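Local coordinates for Tetur07g02040 (PDB 6BDJ), which binds ferric iron and, as an intradiol ring-cleavage dioxygenase of the two-spotted spider mite, probably opens catechol-type aromatic rings using molecular oxygen, at residues V67-V72 and L222-N227; I56-I61 and D114-L119; S37-E42 and S232-A237. All coordinates share one frame; numbering follows the deposited sequence.

Contact 1 of 3, residues V67-V72 and L222-N227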
loop_
_atom_site.group_PDB
_atom_site.type_symbol
_atom_site.label_atom_id
_atom_site.label_comp_id
_atom_site.label_asym_id
_atom_site.label_seq_id
_atom_site.Cartn_x
_atom_site.Cartn_y
_atom_site.Cartn_z
ATOM N N VAL A 67 4.659 -4.522 7.554
ATOM C CA VAL A 67 3.261 -4.511 7.172
ATOM C C VAL A 67 2.787 -5.955 7.035
ATOM O O VAL A 67 3.260 -6.671 6.163
ATOM C CB VAL A 67 3.089 -3.763 5.831
ATOM C CG1 VAL A 67 1.675 -3.931 5.270
ATOM C CG2 VAL A 67 3.403 -2.280 5.993
ATOM N N THR A 68 1.865 -6.375 7.903
ATOM C CA THR A 68 1.272 -7.705 7.826
ATOM C C THR A 68 -0.170 -7.518 7.389
ATOM O O THR A 68 -0.916 -6.753 8.006
ATOM C CB THR A 68 1.335 -8.428 9.183
ATOM O OG1 THR A 68 2.707 -8.601 9.562
ATOM C CG2 THR A 68 0.658 -9.803 9.138
ATOM N N LEU A 69 -0.539 -8.179 6.293
ATOM C CA LEU A 69 -1.907 -8.183 5.791
ATOM C C LEU A 69 -2.475 -9.576 5.914
ATOM O O LEU A 69 -1.830 -10.532 5.488
ATOM C CB LEU A 69 -1.952 -7.792 4.322
ATOM C CG LEU A 69 -1.314 -6.468 3.911
ATOM C CD1 LEU A 69 -1.817 -6.081 2.533
ATOM C CD2 LEU A 69 -1.636 -5.345 4.872
ATOM N N ASN A 70 -3.679 -9.685 6.478
ATOM C CA ASN A 70 -4.371 -10.965 6.637
ATOM C C ASN A 70 -5.609 -10.937 5.739
ATOM O O ASN A 70 -6.470 -10.076 5.903
ATOM C CB ASN A 70 -4.734 -11.188 8.106
ATOM C CG ASN A 70 -3.502 -11.212 9.016
ATOM O OD1 ASN A 70 -2.598 -12.050 8.860
ATOM N ND2 ASN A 70 -3.460 -10.284 9.971
ATOM N N LEU A 71 -5.637 -11.810 4.723
ATOM C CA LEU A 71 -6.719 -11.848 3.738
ATOM C C LEU A 71 -7.689 -12.967 4.092
ATOM O O LEU A 71 -7.263 -14.110 4.327
ATOM C CB LEU A 71 -6.211 -12.106 2.312
ATOM C CG LEU A 71 -5.233 -11.136 1.611
ATOM C CD1 LEU A 71 -5.234 -11.393 0.111
ATOM C CD2 LEU A 71 -5.519 -9.660 1.873
ATOM N N VAL A 72 -8.980 -12.628 4.105
ATOM C CA VAL A 72 -10.060 -13.633 4.143
ATOM C C VAL A 72 -10.995 -13.466 2.952
ATOM O O VAL A 72 -11.116 -12.369 2.405
ATOM C CB VAL A 72 -10.864 -13.614 5.464
ATOM C CG1 VAL A 72 -9.969 -14.019 6.627
ATOM C CG2 VAL A 72 -11.488 -12.253 5.724
ATOM N N LEU A 222 -3.140 -5.113 9.050
ATOM C CA LEU A 222 -4.399 -4.749 8.434
ATOM C C LEU A 222 -5.058 -6.048 8.030
ATOM O O LEU A 222 -4.470 -6.857 7.304
ATOM C CB LEU A 222 -4.158 -3.867 7.222
ATOM C CG LEU A 222 -5.370 -3.347 6.454
ATOM C CD1 LEU A 222 -6.188 -2.390 7.297
ATOM C CD2 LEU A 222 -4.862 -2.711 5.177
ATOM N N ASN A 223 -6.258 -6.265 8.533
ATOM C CA ASN A 223 -7.032 -7.439 8.193
ATOM C C ASN A 223 -7.943 -7.036 7.051
ATOM O O ASN A 223 -8.646 -6.049 7.175
ATOM C CB ASN A 223 -7.835 -7.885 9.417
ATOM C CG ASN A 223 -6.942 -8.284 10.568
ATOM O OD1 ASN A 223 -5.911 -8.889 10.350
ATOM N ND2 ASN A 223 -7.338 -7.955 11.790
ATOM N N LEU A 224 -7.899 -7.764 5.936
ATOM C CA LEU A 224 -8.763 -7.495 4.768
ATOM C C LEU A 224 -9.687 -8.667 4.442
ATOM O O LEU A 224 -9.314 -9.843 4.573
ATOM C CB LEU A 224 -7.910 -7.153 3.524
ATOM C CG LEU A 224 -7.014 -5.911 3.639
ATOM C CD1 LEU A 224 -5.942 -5.845 2.558
ATOM C CD2 LEU A 224 -7.837 -4.631 3.665
ATOM N N ALA A 225 -10.904 -8.315 4.033
ATOM C CA ALA A 225 -11.869 -9.249 3.468
ATOM C C ALA A 225 -12.090 -8.842 2.022
ATOM O O ALA A 225 -12.533 -7.730 1.749
ATOM C CB ALA A 225 -13.175 -9.192 4.233
ATOM N N ILE A 226 -11.775 -9.733 1.098
ATOM C CA ILE A 226 -11.935 -9.450 -0.327
ATOM C C ILE A 226 -12.816 -10.506 -1.003
ATOM O O ILE A 226 -13.284 -11.430 -0.364
ATOM C CB ILE A 226 -10.556 -9.343 -1.027
ATOM C CG1 ILE A 226 -9.760 -10.646 -0.902
ATOM C CG2 ILE A 226 -9.741 -8.189 -0.454
ATOM C CD1 ILE A 226 -8.886 -10.840 -2.113
ATOM N N ASN A 227 -13.050 -10.324 -2.292
ATOM C CA ASN A 227 -13.855 -11.210 -3.090
ATOM C C ASN A 227 -13.021 -11.748 -4.236
ATOM O O ASN A 227 -12.782 -11.030 -5.198
ATOM C CB ASN A 227 -15.059 -10.427 -3.628
ATOM C CG ASN A 227 -16.078 -11.328 -4.302
ATOM O OD1 ASN A 227 -15.882 -12.542 -4.419
ATOM N ND2 ASN A 227 -17.151 -10.741 -4.768
#
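Thr68 makes the first link to the neighbouring strand: its backbone O takes the N-H of Leu222 at 3.0 Å, while its hydroxyl turns to Thr132. The Leu69 backbone bonds to Val131 on the other flank. Its side chain lies beside that of Leu222, pointing the same way, with CD2 3.8 Å from Leu222 CB, while CD1 meets CD1 of Leu224. At Asn70 the backbone faces Leu222-Asn227, giving N-H to Leu222 O and receiving Leu224 N on its O at 2.7 Å. The Asn70 side chain lies alongside that of Asn223. ND2 reaches Asn223 OD1 at 2.8 Å, nearly in line with the Asn223 C=O (177°), the amide planes 35° apart; OD1 of Asn70 pairs with the Thr130 hydroxyl, so both amide ends have a partner. This is parallel pairing inside the beta sandwich expected of the transthyretin clan, with strand 64-73 between 218-226 and the antiparallel 130-136. Leu71 joins Leu69, Leu222 and Leu224 on the buried face. CG anti to its carbonyl carbon (chi1 -61°) lets CD2 settle 3.8 Å from Leu224 CB, and strand 148-154 lies against this face through Tyr150 and Ile152. Val72 is gripped at both backbone ends, by Leu224 O at 2.8 Å from its N and by Ile226 N at 3.0 Å from its O; its CG2 rests on Ala225 CB, on the same face as the two asparagines.

Contact 2 of 3, residues I56-I61 and D114-L119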
loop_
_atom_site.group_PDB
_atom_site.type_symbol
_atom_site.label_atom_id
_atom_site.label_comp_id
_atom_site.label_asym_id
_atom_site.label_seq_id
_atom_site.Cartn_x
_atom_site.Cartn_y
_atom_site.Cartn_z
ATOM N N ILE A 56 11.533 -4.695 0.863
ATOM C CA ILE A 56 11.390 -3.869 -0.338
ATOM C C ILE A 56 12.122 -2.540 -0.219
ATOM O O ILE A 56 11.977 -1.673 -1.081
ATOM C CB ILE A 56 9.890 -3.607 -0.676
ATOM C CG1 ILE A 56 9.156 -2.850 0.444
ATOM C CG2 ILE A 56 9.191 -4.929 -0.867
ATOM C CD1 ILE A 56 7.701 -2.480 0.149
ATOM N N VAL A 57 12.925 -2.389 0.834
ATOM C CA VAL A 57 13.541 -1.097 1.180
ATOM C C VAL A 57 14.613 -0.662 0.199
ATOM O O VAL A 57 14.658 0.504 -0.164
ATOM C CB VAL A 57 14.108 -1.129 2.612
ATOM C CG1 VAL A 57 14.830 0.175 2.974
ATOM C CG2 VAL A 57 12.976 -1.355 3.615
ATOM N N GLU A 58 15.491 -1.585 -0.192
ATOM C CA GLU A 58 16.638 -1.295 -1.043
ATOM C C GLU A 58 17.480 -0.231 -0.339
ATOM O O GLU A 58 17.826 -0.428 0.806
ATOM C CB GLU A 58 16.221 -0.943 -2.484
ATOM C CG GLU A 58 15.464 -2.071 -3.162
ATOM C CD GLU A 58 15.295 -1.914 -4.667
ATOM O OE1 GLU A 58 15.770 -0.958 -5.291
ATOM O OE2 GLU A 58 14.582 -2.737 -5.235
ATOM N N ASP A 59 17.740 0.896 -0.996
ATOM C CA ASP A 59 18.572 1.981 -0.483
ATOM C C ASP A 59 17.781 3.110 0.176
ATOM O O ASP A 59 18.368 4.111 0.558
ATOM C CB ASP A 59 19.406 2.593 -1.631
ATOM C CG ASP A 59 18.546 3.098 -2.778
ATOM O OD1 ASP A 59 17.349 2.746 -2.819
ATOM O OD2 ASP A 59 19.048 3.807 -3.678
ATOM N N ARG A 60 16.468 2.962 0.333
ATOM C CA ARG A 60 15.666 4.048 0.837
ATOM C C ARG A 60 15.862 4.224 2.332
ATOM O O ARG A 60 16.115 3.270 3.058
ATOM C CB ARG A 60 14.197 3.806 0.546
ATOM C CG ARG A 60 13.878 3.749 -0.936
ATOM C CD ARG A 60 14.190 5.048 -1.636
ATOM N NE ARG A 60 15.422 5.008 -2.433
ATOM C CZ ARG A 60 15.889 6.010 -3.193
ATOM N NH1 ARG A 60 15.274 7.178 -3.234
ATOM N NH2 ARG A 60 17.021 5.860 -3.884
ATOM N N ILE A 61 15.722 5.462 2.771
ATOM C CA ILE A 61 15.962 5.838 4.157
ATOM C C ILE A 61 14.622 6.202 4.773
ATOM O O ILE A 61 13.805 6.848 4.137
ATOM C CB ILE A 61 16.972 7.012 4.256
ATOM C CG1 ILE A 61 17.135 7.532 5.685
ATOM C CG2 ILE A 61 16.623 8.158 3.314
ATOM C CD1 ILE A 61 17.674 6.508 6.658
ATOM N N ASP A 114 12.735 4.995 -15.415
ATOM C CA ASP A 114 13.887 4.421 -14.738
ATOM C C ASP A 114 13.658 2.945 -14.327
ATOM O O ASP A 114 12.521 2.518 -14.155
ATOM C CB ASP A 114 14.277 5.322 -13.560
ATOM C CG ASP A 114 13.290 5.288 -12.442
ATOM O OD1 ASP A 114 13.362 4.335 -11.643
ATOM O OD2 ASP A 114 12.454 6.234 -12.345
ATOM N N PRO A 115 14.739 2.168 -14.176
ATOM C CA PRO A 115 14.583 0.767 -13.811
ATOM C C PRO A 115 14.514 0.498 -12.314
ATOM O O PRO A 115 14.481 -0.641 -11.927
ATOM C CB PRO A 115 15.883 0.128 -14.361
ATOM C CG PRO A 115 16.901 1.216 -14.213
ATOM C CD PRO A 115 16.145 2.494 -14.503
ATOM N N ARG A 116 14.558 1.512 -11.470
ATOM C CA ARG A 116 14.471 1.288 -10.029
ATOM C C ARG A 116 13.087 0.769 -9.625
ATOM O O ARG A 116 12.083 1.143 -10.192
ATOM C CB ARG A 116 14.775 2.560 -9.238
ATOM C CG ARG A 116 16.206 3.125 -9.404
ATOM C CD ARG A 116 17.265 2.120 -8.979
ATOM N NE ARG A 116 17.076 1.553 -7.630
ATOM C CZ ARG A 116 17.470 2.085 -6.480
ATOM N NH1 ARG A 116 17.259 1.409 -5.337
ATOM N NH2 ARG A 116 18.025 3.291 -6.443
ATOM N N ARG A 117 13.076 -0.077 -8.619
ATOM C CA ARG A 117 11.927 -0.732 -8.108
ATOM C C ARG A 117 11.908 -0.770 -6.599
ATOM O O ARG A 117 11.211 -1.594 -6.003
ATOM C CB ARG A 117 11.845 -2.142 -8.670
ATOM C CG ARG A 117 11.747 -2.198 -10.204
ATOM C CD ARG A 117 10.433 -1.595 -10.691
ATOM N NE ARG A 117 10.355 -1.737 -12.144
ATOM C CZ ARG A 117 10.718 -0.813 -13.022
ATOM N NH1 ARG A 117 11.222 0.362 -12.624
ATOM N NH2 ARG A 117 10.613 -1.073 -14.313
ATOM N N PHE A 118 12.611 0.153 -5.957
ATOM C CA PHE A 118 12.540 0.239 -4.527
ATOM C C PHE A 118 11.091 0.473 -4.099
ATOM O O PHE A 118 10.283 1.075 -4.834
ATOM C CB PHE A 118 13.446 1.355 -3.949
ATOM C CG PHE A 118 13.153 2.758 -4.466
ATOM C CD1 PHE A 118 12.023 3.462 -4.069
ATOM C CD2 PHE A 118 14.042 3.393 -5.316
ATOM C CE1 PHE A 118 11.768 4.740 -4.545
ATOM C CE2 PHE A 118 13.804 4.676 -5.794
ATOM C CZ PHE A 118 12.667 5.350 -5.402
ATOM N N LEU A 119 10.819 -0.012 -2.895
ATOM C CA LEU A 119 9.543 0.118 -2.254
ATOM C C LEU A 119 8.381 -0.457 -3.070
ATOM O O LEU A 119 7.241 0.047 -3.027
ATOM C CB LEU A 119 9.318 1.576 -1.841
ATOM C CG LEU A 119 10.318 2.090 -0.780
ATOM C CD1 LEU A 119 10.155 3.578 -0.517
ATOM C CD2 LEU A 119 10.257 1.345 0.543
HETATM O O HOH W 1 15.702 -1.039 -7.844
#
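Arg60 lies across Phe118 and Leu119, in the loop between strands 84-88 and 120-124 and close to the iron ligand Tyr96, reaching them from the last corner of a type II' beta turn, Val57 to Arg60, in the loop ahead of strand 64-73. CB comes near Leu119 CD1 and CG is 3.8 Å from that same Leu119 CD1; from CG outward the chain lies over the Phe118 ring, CD almost squarely above it, 3.7 Å from the centroid. Bends at chi2 and chi3 lay the guanidinium flat on the same face, planes 4° apart and CZ 4.0 Å from the centroid, a stacked cation-pi pair. At the tip NE and NH2 hold Asp59 side-on, NE reaching OD1 and NH2 reaching OD2, while NH1 turns to Asp91. Arg116 takes the same carboxylate from its opposite face, NH1 to OD1 at 2.9 Å and NH2 to OD2 at 3.0 Å, so each Asp59 oxygen accepts from both arginines and the anion probably offsets the closeness of the two cations. Glu58 completes the network: its carboxylate is nearly coplanar with the Arg116 guanidinium, and OE1 receives NH1 at 2.8 Å along a straight path (171°), while OE2 pairs with Arg53. Leu119 N binds Ile56 O. A water gives its hydrogen to Glu58 OE1 at 2.6 Å and accepts from Arg116 NE and Arg117 N.

Contact 3 of 3, residues S37-E42 and S232-A237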
loop_
_atom_site.group_PDB
_atom_site.type_symbol
_atom_site.label_atom_id
_atom_site.label_comp_id
_atom_site.label_asym_id
_atom_site.label_seq_id
_atom_site.Cartn_x
_atom_site.Cartn_y
_atom_site.Cartn_z
ATOM N N SER A 37 -13.866 -5.345 2.492
ATOM C CA SER A 37 -12.973 -4.196 2.534
ATOM C C SER A 37 -13.258 -3.262 1.365
ATOM O O SER A 37 -13.698 -3.697 0.304
ATOM C CB SER A 37 -11.525 -4.629 2.550
ATOM O OG SER A 37 -11.222 -5.173 3.822
ATOM N N PRO A 38 -13.065 -1.963 1.574
ATOM C CA PRO A 38 -13.287 -1.056 0.475
ATOM C C PRO A 38 -12.135 -1.124 -0.532
ATOM O O PRO A 38 -11.012 -1.467 -0.173
ATOM C CB PRO A 38 -13.268 0.298 1.164
ATOM C CG PRO A 38 -12.250 0.113 2.250
ATOM C CD PRO A 38 -12.546 -1.268 2.771
ATOM N N GLU A 39 -12.460 -0.803 -1.776
ATOM C CA GLU A 39 -11.501 -0.612 -2.823
ATOM C C GLU A 39 -11.220 0.867 -3.009
ATOM O O GLU A 39 -12.063 1.736 -2.709
ATOM C CB GLU A 39 -12.048 -1.144 -4.135
ATOM C CG GLU A 39 -12.179 -2.652 -4.218
ATOM C CD GLU A 39 -12.117 -3.133 -5.658
ATOM O OE1 GLU A 39 -10.988 -3.354 -6.196
ATOM O OE2 GLU A 39 -13.206 -3.273 -6.241
ATOM N N VAL A 40 -10.046 1.170 -3.552
ATOM C CA VAL A 40 -9.620 2.563 -3.759
ATOM C C VAL A 40 -8.838 2.549 -5.059
ATOM O O VAL A 40 -8.136 1.564 -5.356
ATOM C CB VAL A 40 -8.676 3.042 -2.628
ATOM C CG1 VAL A 40 -8.372 4.522 -2.793
ATOM C CG2 VAL A 40 -9.294 2.825 -1.253
ATOM N N GLY A 41 -8.899 3.653 -5.798
ATOM C CA GLY A 41 -8.248 3.748 -7.108
ATOM C C GLY A 41 -6.744 3.412 -7.035
ATOM O O GLY A 41 -6.072 3.692 -6.053
ATOM N N GLU A 42 -6.251 2.790 -8.089
ATOM C CA GLU A 42 -4.860 2.347 -8.180
ATOM C C GLU A 42 -3.867 3.496 -8.181
ATOM O O GLU A 42 -2.712 3.343 -7.742
ATOM C CB GLU A 42 -4.695 1.587 -9.484
ATOM C CG GLU A 42 -3.373 0.894 -9.659
ATOM C CD GLU A 42 -3.436 -0.043 -10.840
ATOM O OE1 GLU A 42 -3.223 0.422 -12.000
ATOM O OE2 GLU A 42 -3.727 -1.242 -10.595
ATOM N N SER A 232 -11.854 -6.368 -10.276
ATOM C CA SER A 232 -11.773 -4.931 -9.993
ATOM C C SER A 232 -11.770 -4.162 -11.317
ATOM O O SER A 232 -11.345 -4.686 -12.334
ATOM C CB SER A 232 -10.504 -4.610 -9.183
ATOM O OG SER A 232 -10.459 -3.233 -8.809
ATOM N N ASN A 233 -12.274 -2.940 -11.311
ATOM C CA ASN A 233 -12.164 -2.043 -12.474
ATOM C C ASN A 233 -11.386 -0.782 -12.077
ATOM O O ASN A 233 -11.476 0.260 -12.744
ATOM C CB ASN A 233 -13.555 -1.710 -13.087
ATOM C CG ASN A 233 -14.448 -0.890 -12.161
ATOM O OD1 ASN A 233 -14.173 -0.721 -10.968
ATOM N ND2 ASN A 233 -15.540 -0.388 -12.713
ATOM N N LEU A 234 -10.605 -0.884 -11.003
ATOM C CA LEU A 234 -9.934 0.290 -10.437
ATOM C C LEU A 234 -8.486 0.453 -10.869
ATOM O O LEU A 234 -7.780 1.352 -10.384
ATOM C CB LEU A 234 -10.077 0.288 -8.913
ATOM C CG LEU A 234 -11.529 0.640 -8.544
ATOM C CD1 LEU A 234 -11.816 0.321 -7.096
ATOM C CD2 LEU A 234 -11.841 2.113 -8.758
ATOM N N MET A 235 -8.059 -0.392 -11.812
ATOM C CA MET A 235 -6.741 -0.296 -12.403
ATOM C C MET A 235 -6.700 1.000 -13.218
ATOM O O MET A 235 -7.733 1.445 -13.702
ATOM C CB MET A 235 -6.348 -1.539 -13.236
ATOM C CG MET A 235 -7.385 -2.098 -14.207
ATOM S SD MET A 235 -8.665 -3.238 -13.590
ATOM C CE MET A 235 -8.133 -3.767 -11.971
ATOM N N TRP A 236 -5.521 1.614 -13.330
ATOM C CA TRP A 236 -5.360 2.895 -14.010
ATOM C C TRP A 236 -5.744 2.874 -15.482
ATOM O O TRP A 236 -6.295 3.859 -15.968
ATOM C CB TRP A 236 -3.929 3.389 -13.842
ATOM C CG TRP A 236 -3.688 4.756 -14.358
ATOM C CD1 TRP A 236 -3.092 5.073 -15.524
ATOM C CD2 TRP A 236 -4.102 5.996 -13.761
ATOM N NE1 TRP A 236 -3.053 6.442 -15.690
ATOM C CE2 TRP A 236 -3.698 7.029 -14.633
ATOM C CE3 TRP A 236 -4.759 6.329 -12.569
ATOM C CZ2 TRP A 236 -3.905 8.387 -14.342
ATOM C CZ3 TRP A 236 -4.973 7.679 -12.272
ATOM C CH2 TRP A 236 -4.546 8.695 -13.162
ATOM N N ALA A 237 -5.447 1.764 -16.159
ATOM C CA ALA A 237 -5.854 1.555 -17.561
ATOM C C ALA A 237 -7.046 0.608 -17.596
ATOM O O ALA A 237 -8.183 1.010 -17.849
ATOM C CB ALA A 237 -4.709 0.983 -18.392
HETATM O O HOH W 2 -13.910 -2.791 -8.718
#
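Near the two ends of the modelled chain, the N-terminal loop Ser37-Glu42 and the final loop Ser232-Ala237 run side by side, their touching parts heading in much the same direction, and an ST turn at Ser232 forms one end of the contact. Ser232 OG, placed anti to its own backbone N, accepts from Leu234 N and donates to Glu39 OE1 at 2.7 Å, arriving on the syn side and 20° out of the carboxylate plane. The hydroxyl thus ties the turn of its own loop to the other one. Glu39 OE1 also accepts from Ile161 N, and OE2 takes a hydrogen from a water that in turn accepts from Asn233 N, so both carboxylate oxygens are engaged. Next to this polar end the Leu234 side chain crosses that of Glu39 obliquely, CD1 coming against Glu39 CB at a modelled separation (3.3 Å) short enough to be doubtful. Further along, Glu42 N donates to Leu234 O at 3.1 Å, tilted from the carbonyl plane. The Glu42 side chain leaves with CG anti to the backbone N (chi1 -172°) and stays extended to its carboxylate. There OE1 receives Trp236 N at 2.9 Å on a nearly straight N-H path (174°), but from well above the carboxylate plane, while OE2 forms a salt bridge with Arg151. Met235 CB lies 3.7 Å from Glu42 OE2. Glu42 therefore ties the last modelled residues to strand 148-154, its side chain about 6 Å from that of the iron ligand His149. Strand 157-166 runs along the pair, bonding by backbone to Val40 through Ile161 and to Ser232 through Val158, while the Trp236 indole reaches away to Lys106 and Arg107 in the loop between strands 84-88 and 120-124.

In the fold
Contacts 1 and 3 adjoin, with centres 16 Å apart: Ser37 N probably bonds to Ala225 O at 2.8 Å, so the loop Ser37-Glu42 lies along the outgoing end of strand 218-226. Contact 2 is on the other side of the chain's centre from contact 1, centres 24 Å apart and nearest atoms about 7 Å; its centre is equally far from that of contact 3. The ferric ion, bound here by Tyr96, His147 and His149, is approached from both contacts 2 and 3: the side chain of Leu119 is about 11 Å from it, that of Glu42 about 9 Å. Phe118 comes within about 6 Å of Tyr96, side chain to side chain, whereas Leu69 is about 10 Å from His149.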